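Local coordinates for protein IclR transcriptional regulator (Thermotoga maritima, PDB 1MKM) that probably binds DNA through a winged helix-turn-helix domain as an IclR-family transcription regulator, and carries a zinc site in its C-terminal domain, at residues M92-E97 against L236-E241; V99-K104 against V110-V115. All blocks are in the same frame, centred on the assembly; numbering follows the deposited sequence.

Contact 1 (92-97 with 236-241) lies at the surface and joins helix 226-246 to the chain following helix 79-93, whereas contact 2 (99-104 with 110-115) is a buried strand pairing near the centre of the chain. Both belong to the C-terminal IclR domain, and their centres are about 13 Å apart. Charged side chains alone carry contact 1 over a small area; contact 2 rests on backbone hydrogen bonds, with mostly apolar side chains on one face and His100, Ile102, Tyr111 and Lys114 gathered on the other. The two meet where helix 79-93 lies against the sheet: Met92 CB packs 3.3 Å from Val115 CG1, and Val99 CG2 also reaches the backbone of Met92.

Contact 1: M92-E97 against L236-E241; sequences MKRTGE and LKEKAE
The guanidinium end of Arg94 overlaps the carboxylate of Glu238 and the CE end of the Lys239 chain, two successive residues of helix 226-246. Its NH2 does all the close touching. NH2 donates to Glu238 OE2 at 3.2 Å in a salt bridge that is fairly straight, with an N-H...O angle of 166°. The oxygen lies at the guanidinium edge, near its plane, but the carboxylate is turned steeply, its plane 79° from that of the guanidinium, and NH2 meets OE2 from above the carboxylate plane. The two side chains cross at about a right angle. Glu238 reaches out on an extended chain, CG anti to the backbone N (chi1 180°).

Lys239 comes from the opposite direction to Arg94 and sets its CE 3.3 Å from Arg94 NH2, in an oblique approach. A bend at chi2 turns the lysine chain before it runs straight to its end, where NZ lies 3.8 Å from Arg94 NH2. Asp90 of helix 79-93 stands between the two, its OD2 forming salt bridges with both Arg94 NE and Lys239 NZ.

Beside this cluster Glu97 N donates to Thr95 OG1 at 3.0 Å, an ST turn, while Thr95 packs on Tyr232 and Ile217. The contact thus clips 92-97 to helix 226-246 on the solvent-facing side of the C-terminal domain. Asp90 pairs with both cations and Glu238 with Arg94, which probably offsets the repulsion between Arg94 and Lys239, and surrounding water is likely to weaken each attraction.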
ATOM      1  N   MET B  92      23.295  -5.601 -12.906  1.00 53.46           N
ATOM      2  CA  MET B  92      22.703  -5.697 -11.580  1.00 55.74           C
ATOM      3  C   MET B  92      22.166  -7.100 -11.279  1.00 59.88           C
ATOM      4  O   MET B  92      22.230  -7.577 -10.137  1.00 49.90           O
ATOM      5  CB  MET B  92      21.575  -4.686 -11.433  1.00 48.27           C
ATOM      6  CG  MET B  92      20.844  -4.762 -10.100  1.00 59.83           C
ATOM      7  SD  MET B  92      19.567  -6.053  -9.993  1.00 57.05           S
ATOM      8  CE  MET B  92      18.381  -5.399 -11.136  1.00 54.47           C
ATOM      9  N   LYS B  93      21.632  -7.756 -12.304  1.00 59.61           N
ATOM     10  CA  LYS B  93      21.076  -9.088 -12.129  1.00 63.15           C
ATOM     11  C   LYS B  93      22.166 -10.143 -12.045  1.00 63.65           C
ATOM     12  O   LYS B  93      21.948 -11.224 -11.495  1.00 62.86           O
ATOM     13  CB  LYS B  93      20.115  -9.398 -13.268  1.00 56.24           C
ATOM     14  CG  LYS B  93      18.962  -8.429 -13.320  1.00 55.57           C
ATOM     15  CD  LYS B  93      18.186  -8.568 -14.610  1.00 74.75           C
ATOM     16  CE  LYS B  93      17.225  -9.727 -14.548  1.00 78.65           C
ATOM     17  NZ  LYS B  93      16.207  -9.488 -13.495  1.00 77.74           N
ATOM     18  N   ARG B  94      23.344  -9.822 -12.572  1.00 60.30           N
ATOM     19  CA  ARG B  94      24.459 -10.757 -12.532  1.00 61.57           C
ATOM     20  C   ARG B  94      25.447 -10.475 -11.407  1.00 61.11           C
ATOM     21  O   ARG B  94      26.437 -11.191 -11.264  1.00 61.53           O
ATOM     22  CB  ARG B  94      25.186 -10.775 -13.873  1.00 52.69           C
ATOM     23  CG  ARG B  94      24.257 -11.084 -15.029  1.00 61.60           C
ATOM     24  CD  ARG B  94      25.016 -11.451 -16.280  1.00 60.30           C
ATOM     25  NE  ARG B  94      25.790 -10.343 -16.823  1.00 55.40           N
ATOM     26  CZ  ARG B  94      26.653 -10.464 -17.823  1.00 55.61           C
ATOM     27  NH1 ARG B  94      26.856 -11.649 -18.385  1.00 65.08           N
ATOM     28  NH2 ARG B  94      27.303  -9.401 -18.269  1.00 59.29           N
ATOM     29  N   THR B  95      25.184  -9.442 -10.609  1.00 45.77           N
ATOM     30  CA  THR B  95      26.063  -9.126  -9.489  1.00 49.07           C
ATOM     31  C   THR B  95      25.237  -8.910  -8.233  1.00 55.76           C
ATOM     32  O   THR B  95      25.712  -9.157  -7.117  1.00 46.80           O
ATOM     33  CB  THR B  95      26.890  -7.853  -9.730  1.00 58.67           C
ATOM     34  OG1 THR B  95      26.016  -6.718  -9.731  1.00 59.55           O
ATOM     35  CG2 THR B  95      27.644  -7.937 -11.054  1.00 45.91           C
ATOM     36  N   GLY B  96      23.998  -8.449  -8.431  1.00 60.22           N
ATOM     37  CA  GLY B  96      23.091  -8.188  -7.327  1.00 55.80           C
ATOM     38  C   GLY B  96      23.395  -6.853  -6.674  1.00 58.14           C
ATOM     39  O   GLY B  96      22.789  -6.471  -5.670  1.00 49.86           O
ATOM     40  N   GLU B  97      24.336  -6.130  -7.270  1.00 56.00           N
ATOM     41  CA  GLU B  97      24.760  -4.845  -6.750  1.00 53.01           C
ATOM     42  C   GLU B  97      24.180  -3.681  -7.535  1.00 52.99           C
ATOM     43  O   GLU B  97      23.839  -3.816  -8.715  1.00 55.07           O
ATOM     44  CB  GLU B  97      26.288  -4.762  -6.785  1.00 59.19           C
ATOM     45  CG  GLU B  97      26.989  -5.937  -6.131  1.00 43.13           C
ATOM     46  CD  GLU B  97      26.517  -6.160  -4.721  1.00 54.44           C
ATOM     47  OE1 GLU B  97      26.571  -5.205  -3.920  1.00 66.01           O
ATOM     48  OE2 GLU B  97      26.089  -7.291  -4.404  1.00 73.25           O
ATOM     49  N   LEU B 236      31.831  -5.411 -15.642  1.00 58.41           N
ATOM     50  CA  LEU B 236      31.858  -3.984 -15.918  1.00 68.86           C
ATOM     51  C   LEU B 236      32.527  -3.728 -17.260  1.00 67.05           C
ATOM     52  O   LEU B 236      31.927  -3.147 -18.171  1.00 63.16           O
ATOM     53  CB  LEU B 236      32.619  -3.265 -14.800  1.00 76.73           C
ATOM     54  CG  LEU B 236      32.061  -1.946 -14.259  1.00 74.99           C
ATOM     55  CD1 LEU B 236      30.550  -2.023 -14.101  1.00 64.56           C
ATOM     56  CD2 LEU B 236      32.725  -1.650 -12.927  1.00 72.16           C
ATOM     57  N   LYS B 237      33.772  -4.175 -17.387  1.00 72.15           N
ATOM     58  CA  LYS B 237      34.512  -3.978 -18.625  1.00 75.10           C
ATOM     59  C   LYS B 237      33.804  -4.622 -19.804  1.00 64.83           C
ATOM     60  O   LYS B 237      33.865  -4.112 -20.919  1.00 67.76           O
ATOM     61  CB  LYS B 237      35.932  -4.538 -18.506  1.00 81.59           C
ATOM     62  CG  LYS B 237      37.018  -3.494 -18.739  1.00 90.41           C
ATOM     63  CD  LYS B 237      36.828  -2.759 -20.065  1.00 91.15           C
ATOM     64  CE  LYS B 237      37.892  -1.683 -20.254  1.00 95.68           C
ATOM     65  NZ  LYS B 237      37.719  -0.881 -21.505  1.00103.31           N
ATOM     66  N   GLU B 238      33.125  -5.736 -19.556  1.00 61.50           N
ATOM     67  CA  GLU B 238      32.410  -6.425 -20.624  1.00 74.48           C
ATOM     68  C   GLU B 238      31.326  -5.535 -21.231  1.00 76.88           C
ATOM     69  O   GLU B 238      31.221  -5.423 -22.457  1.00 77.89           O
ATOM     70  CB  GLU B 238      31.765  -7.713 -20.106  1.00 75.85           C
ATOM     71  CG  GLU B 238      30.999  -8.478 -21.182  1.00 79.91           C
ATOM     72  CD  GLU B 238      30.129  -9.592 -20.618  1.00 76.83           C
ATOM     73  OE1 GLU B 238      30.637 -10.394 -19.807  1.00 80.57           O
ATOM     74  OE2 GLU B 238      28.939  -9.672 -20.993  1.00 78.03           O
ATOM     75  N   LYS B 239      30.515  -4.916 -20.373  1.00 69.26           N
ATOM     76  CA  LYS B 239      29.448  -4.041 -20.834  1.00 57.86           C
ATOM     77  C   LYS B 239      30.081  -2.764 -21.354  1.00 58.09           C
ATOM     78  O   LYS B 239      29.653  -2.218 -22.366  1.00 52.51           O
ATOM     79  CB  LYS B 239      28.474  -3.716 -19.690  1.00 57.38           C
ATOM     80  CG  LYS B 239      27.723  -4.923 -19.133  1.00 50.15           C
ATOM     81  CD  LYS B 239      26.829  -5.560 -20.194  1.00 58.56           C
ATOM     82  CE  LYS B 239      26.015  -6.727 -19.630  1.00 57.54           C
ATOM     83  NZ  LYS B 239      25.126  -7.340 -20.658  1.00 51.29           N
ATOM     84  N   ALA B 240      31.110  -2.286 -20.663  1.00 53.38           N
ATOM     85  CA  ALA B 240      31.781  -1.069 -21.101  1.00 54.90           C
ATOM     86  C   ALA B 240      32.130  -1.184 -22.585  1.00 62.69           C
ATOM     87  O   ALA B 240      31.678  -0.383 -23.415  1.00 57.36           O
ATOM     88  CB  ALA B 240      33.041  -0.845 -20.282  1.00 65.34           C
ATOM     89  N   GLU B 241      32.933  -2.191 -22.916  1.00 69.64           N
ATOM     90  CA  GLU B 241      33.344  -2.413 -24.292  1.00 75.79           C
ATOM     91  C   GLU B 241      32.154  -2.419 -25.250  1.00 70.97           C
ATOM     92  O   GLU B 241      32.192  -1.776 -26.300  1.00 73.59           O
ATOM     93  CB  GLU B 241      34.118  -3.731 -24.399  1.00 72.33           C
ATOM     94  CG  GLU B 241      34.349  -4.188 -25.824  1.00 85.57           C
ATOM     95  CD  GLU B 241      35.287  -5.370 -25.910  1.00 92.71           C
ATOM     96  OE1 GLU B 241      35.109  -6.323 -25.115  1.00 94.08           O
ATOM     97  OE2 GLU B 241      36.193  -5.343 -26.777  1.00 78.55           O
TER

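Contact 2: V99-K104 against V110-V115; sequences VHLILK and VYIDKV
A beta hairpin of the central antiparallel sheet pairs strands 98-105 and 108-115, interrupted by a classic beta bulge where Ile112 and Asp113 both face Leu101. Leu101 O accepts from Ile112 N at 3.0 Å, while Leu101 N makes a longer, bent bond to Asp113 O. Regular pairing flanks the bulge, with Val99 and Val115 bonded reciprocally at one end and Leu103 and Val110 at the other. Ile112 CD1 packs tightly on Leu103 CB, 3.4 Å away, and also touches Leu101 CD2.

On the face that carries His100, Ile102, Tyr111 and Lys114, the His100 and Tyr111 rings meet obliquely, planes 40° apart, with Tyr111 OH over one imidazole face. Ile102 CG2 lies 3.6 Å from Tyr111 CE2. Lys114 CG stands anti to the backbone N (chi1 177°), sending the extended chain alongside His100; CE comes 3.3 Å from His100 CE1, and NZ is hydrogen-bonded to Ser125 OG. With an alanine here, the imidazole would probably be freer to turn and Ser125 OG left without its lysine partner.

The Tyr111 side chain lies about 5 Å from a bound zinc ion. Strand 211-220 flanks 98-105, strand 130-132 borders 108-115, and helix 79-93 packs on Val99, Asp113 and Val115.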
ATOM      1  N   VAL B  99      24.115  -0.399  -9.660  1.00 50.19           N
ATOM      2  CA  VAL B  99      24.935   0.010 -10.799  1.00 50.26           C
ATOM      3  C   VAL B  99      24.698   1.492 -11.104  1.00 53.47           C
ATOM      4  O   VAL B  99      23.555   1.940 -11.080  1.00 55.51           O
ATOM      5  CB  VAL B  99      24.530  -0.803 -12.050  1.00 43.74           C
ATOM      6  CG1 VAL B  99      25.387  -0.413 -13.261  1.00 41.79           C
ATOM      7  CG2 VAL B  99      24.641  -2.289 -11.747  1.00 44.53           C
ATOM      8  N   HIS B 100      25.763   2.245 -11.385  1.00 51.12           N
ATOM      9  CA  HIS B 100      25.631   3.664 -11.717  1.00 51.89           C
ATOM     10  C   HIS B 100      26.261   3.951 -13.060  1.00 51.67           C
ATOM     11  O   HIS B 100      27.144   3.227 -13.518  1.00 54.04           O
ATOM     12  CB  HIS B 100      26.319   4.558 -10.679  1.00 41.32           C
ATOM     13  CG  HIS B 100      25.710   4.490  -9.317  1.00 37.14           C
ATOM     14  ND1 HIS B 100      24.673   5.309  -8.923  1.00 33.22           N
ATOM     15  CD2 HIS B 100      25.986   3.694  -8.257  1.00 34.56           C
ATOM     16  CE1 HIS B 100      24.336   5.022  -7.678  1.00 36.85           C
ATOM     17  NE2 HIS B 100      25.117   4.044  -7.249  1.00 41.78           N
ATOM     18  N   LEU B 101      25.793   5.019 -13.694  1.00 55.73           N
ATOM     19  CA  LEU B 101      26.327   5.465 -14.972  1.00 56.24           C
ATOM     20  C   LEU B 101      26.427   6.973 -14.853  1.00 51.94           C
ATOM     21  O   LEU B 101      25.402   7.661 -14.780  1.00 54.85           O
ATOM     22  CB  LEU B 101      25.388   5.110 -16.130  1.00 51.30           C
ATOM     23  CG  LEU B 101      25.884   5.643 -17.485  1.00 51.40           C
ATOM     24  CD1 LEU B 101      27.109   4.862 -17.881  1.00 37.30           C
ATOM     25  CD2 LEU B 101      24.810   5.533 -18.581  1.00 42.23           C
ATOM     26  N   ILE B 102      27.650   7.493 -14.810  1.00 52.52           N
ATOM     27  CA  ILE B 102      27.836   8.935 -14.696  1.00 49.65           C
ATOM     28  C   ILE B 102      28.279   9.549 -16.006  1.00 46.02           C
ATOM     29  O   ILE B 102      29.171   9.024 -16.670  1.00 59.69           O
ATOM     30  CB  ILE B 102      28.862   9.301 -13.601  1.00 47.90           C
ATOM     31  CG1 ILE B 102      30.287   9.086 -14.101  1.00 66.26           C
ATOM     32  CG2 ILE B 102      28.639   8.438 -12.384  1.00 42.75           C
ATOM     33  CD1 ILE B 102      31.345   9.526 -13.092  1.00 74.88           C
ATOM     34  N   LEU B 103      27.634  10.655 -16.375  1.00 50.02           N
ATOM     35  CA  LEU B 103      27.941  11.389 -17.614  1.00 52.00           C
ATOM     36  C   LEU B 103      29.026  12.409 -17.336  1.00 42.94           C
ATOM     37  O   LEU B 103      28.893  13.201 -16.414  1.00 47.41           O
ATOM     38  CB  LEU B 103      26.696  12.133 -18.120  1.00 55.19           C
ATOM     39  CG  LEU B 103      26.808  13.031 -19.357  1.00 60.10           C
ATOM     40  CD1 LEU B 103      27.080  12.191 -20.602  1.00 58.14           C
ATOM     41  CD2 LEU B 103      25.506  13.807 -19.527  1.00 61.99           C
ATOM     42  N   LYS B 104      30.092  12.376 -18.129  1.00 55.15           N
ATOM     43  CA  LYS B 104      31.220  13.302 -17.993  1.00 54.78           C
ATOM     44  C   LYS B 104      30.821  14.710 -18.441  1.00 61.96           C
ATOM     45  O   LYS B 104      30.483  14.911 -19.600  1.00 62.17           O
ATOM     46  CB  LYS B 104      32.385  12.801 -18.848  1.00 50.67           C
ATOM     47  CG  LYS B 104      33.455  13.838 -19.208  1.00 66.54           C
ATOM     48  CD  LYS B 104      34.465  14.057 -18.093  1.00 69.52           C
ATOM     49  CE  LYS B 104      35.769  14.608 -18.660  1.00 60.01           C
ATOM     50  NZ  LYS B 104      35.571  15.925 -19.321  1.00 77.11           N
ATOM     51  N   VAL B 110      27.741  13.501 -13.697  1.00 54.42           N
ATOM     52  CA  VAL B 110      26.323  13.545 -13.364  1.00 58.49           C
ATOM     53  C   VAL B 110      25.698  12.156 -13.460  1.00 48.00           C
ATOM     54  O   VAL B 110      25.927  11.418 -14.417  1.00 56.82           O
ATOM     55  CB  VAL B 110      25.506  14.464 -14.311  1.00 43.01           C
ATOM     56  CG1 VAL B 110      24.120  14.627 -13.737  1.00 40.11           C
ATOM     57  CG2 VAL B 110      26.177  15.803 -14.498  1.00 51.09           C
ATOM     58  N   TYR B 111      24.903  11.799 -12.469  1.00 44.38           N
ATOM     59  CA  TYR B 111      24.235  10.508 -12.503  1.00 42.67           C
ATOM     60  C   TYR B 111      23.146  10.558 -13.575  1.00 51.31           C
ATOM     61  O   TYR B 111      22.190  11.328 -13.475  1.00 58.18           O
ATOM     62  CB  TYR B 111      23.642  10.211 -11.144  1.00 42.64           C
ATOM     63  CG  TYR B 111      24.666   9.755 -10.142  1.00 36.56           C
ATOM     64  CD1 TYR B 111      24.741  10.336  -8.884  1.00 39.81           C
ATOM     65  CD2 TYR B 111      25.549   8.713 -10.444  1.00 46.28           C
ATOM     66  CE1 TYR B 111      25.667   9.884  -7.942  1.00 43.12           C
ATOM     67  CE2 TYR B 111      26.477   8.265  -9.517  1.00 34.95           C
ATOM     68  CZ  TYR B 111      26.529   8.855  -8.274  1.00 35.81           C
ATOM     69  OH  TYR B 111      27.461   8.437  -7.360  1.00 48.52           O
ATOM     70  N   ILE B 112      23.304   9.757 -14.618  1.00 54.18           N
ATOM     71  CA  ILE B 112      22.331   9.761 -15.691  1.00 56.88           C
ATOM     72  C   ILE B 112      21.507   8.491 -15.766  1.00 45.46           C
ATOM     73  O   ILE B 112      20.610   8.379 -16.595  1.00 54.23           O
ATOM     74  CB  ILE B 112      23.018  10.046 -17.046  1.00 62.27           C
ATOM     75  CG1 ILE B 112      24.317   9.237 -17.155  1.00 55.82           C
ATOM     76  CG2 ILE B 112      23.304  11.545 -17.172  1.00 43.85           C
ATOM     77  CD1 ILE B 112      24.939   9.268 -18.523  1.00 51.30           C
ATOM     78  N   ASP B 113      21.818   7.535 -14.898  1.00 44.75           N
ATOM     79  CA  ASP B 113      21.075   6.280 -14.813  1.00 33.91           C
ATOM     80  C   ASP B 113      21.542   5.491 -13.593  1.00 41.23           C
ATOM     81  O   ASP B 113      22.704   5.571 -13.192  1.00 47.74           O
ATOM     82  CB  ASP B 113      21.269   5.428 -16.069  1.00 57.11           C
ATOM     83  CG  ASP B 113      20.129   4.434 -16.283  1.00 56.57           C
ATOM     84  OD1 ASP B 113      19.520   3.989 -15.292  1.00 50.52           O
ATOM     85  OD2 ASP B 113      19.840   4.091 -17.448  1.00 67.80           O
ATOM     86  N   LYS B 114      20.636   4.738 -12.990  1.00 39.72           N
ATOM     87  CA  LYS B 114      20.993   3.944 -11.829  1.00 37.05           C
ATOM     88  C   LYS B 114      20.042   2.760 -11.684  1.00 39.37           C
ATOM     89  O   LYS B 114      18.816   2.912 -11.759  1.00 42.79           O
ATOM     90  CB  LYS B 114      20.960   4.816 -10.555  1.00 25.38           C
ATOM     91  CG  LYS B 114      21.246   4.076  -9.246  1.00 23.14           C
ATOM     92  CD  LYS B 114      20.755   4.886  -8.049  1.00 26.97           C
ATOM     93  CE  LYS B 114      21.238   4.305  -6.730  1.00 32.38           C
ATOM     94  NZ  LYS B 114      20.721   5.055  -5.546  1.00 31.18           N
ATOM     95  N   VAL B 115      20.610   1.572 -11.506  1.00 46.28           N
ATOM     96  CA  VAL B 115      19.800   0.374 -11.302  1.00 38.88           C
ATOM     97  C   VAL B 115      20.004  -0.056  -9.861  1.00 38.47           C
ATOM     98  O   VAL B 115      21.102  -0.468  -9.492  1.00 41.22           O
ATOM     99  CB  VAL B 115      20.243  -0.812 -12.180  1.00 29.68           C
ATOM    100  CG1 VAL B 115      19.533  -2.088 -11.702  1.00 36.55           C
ATOM    101  CG2 VAL B 115      19.935  -0.553 -13.624  1.00 31.29           C
TER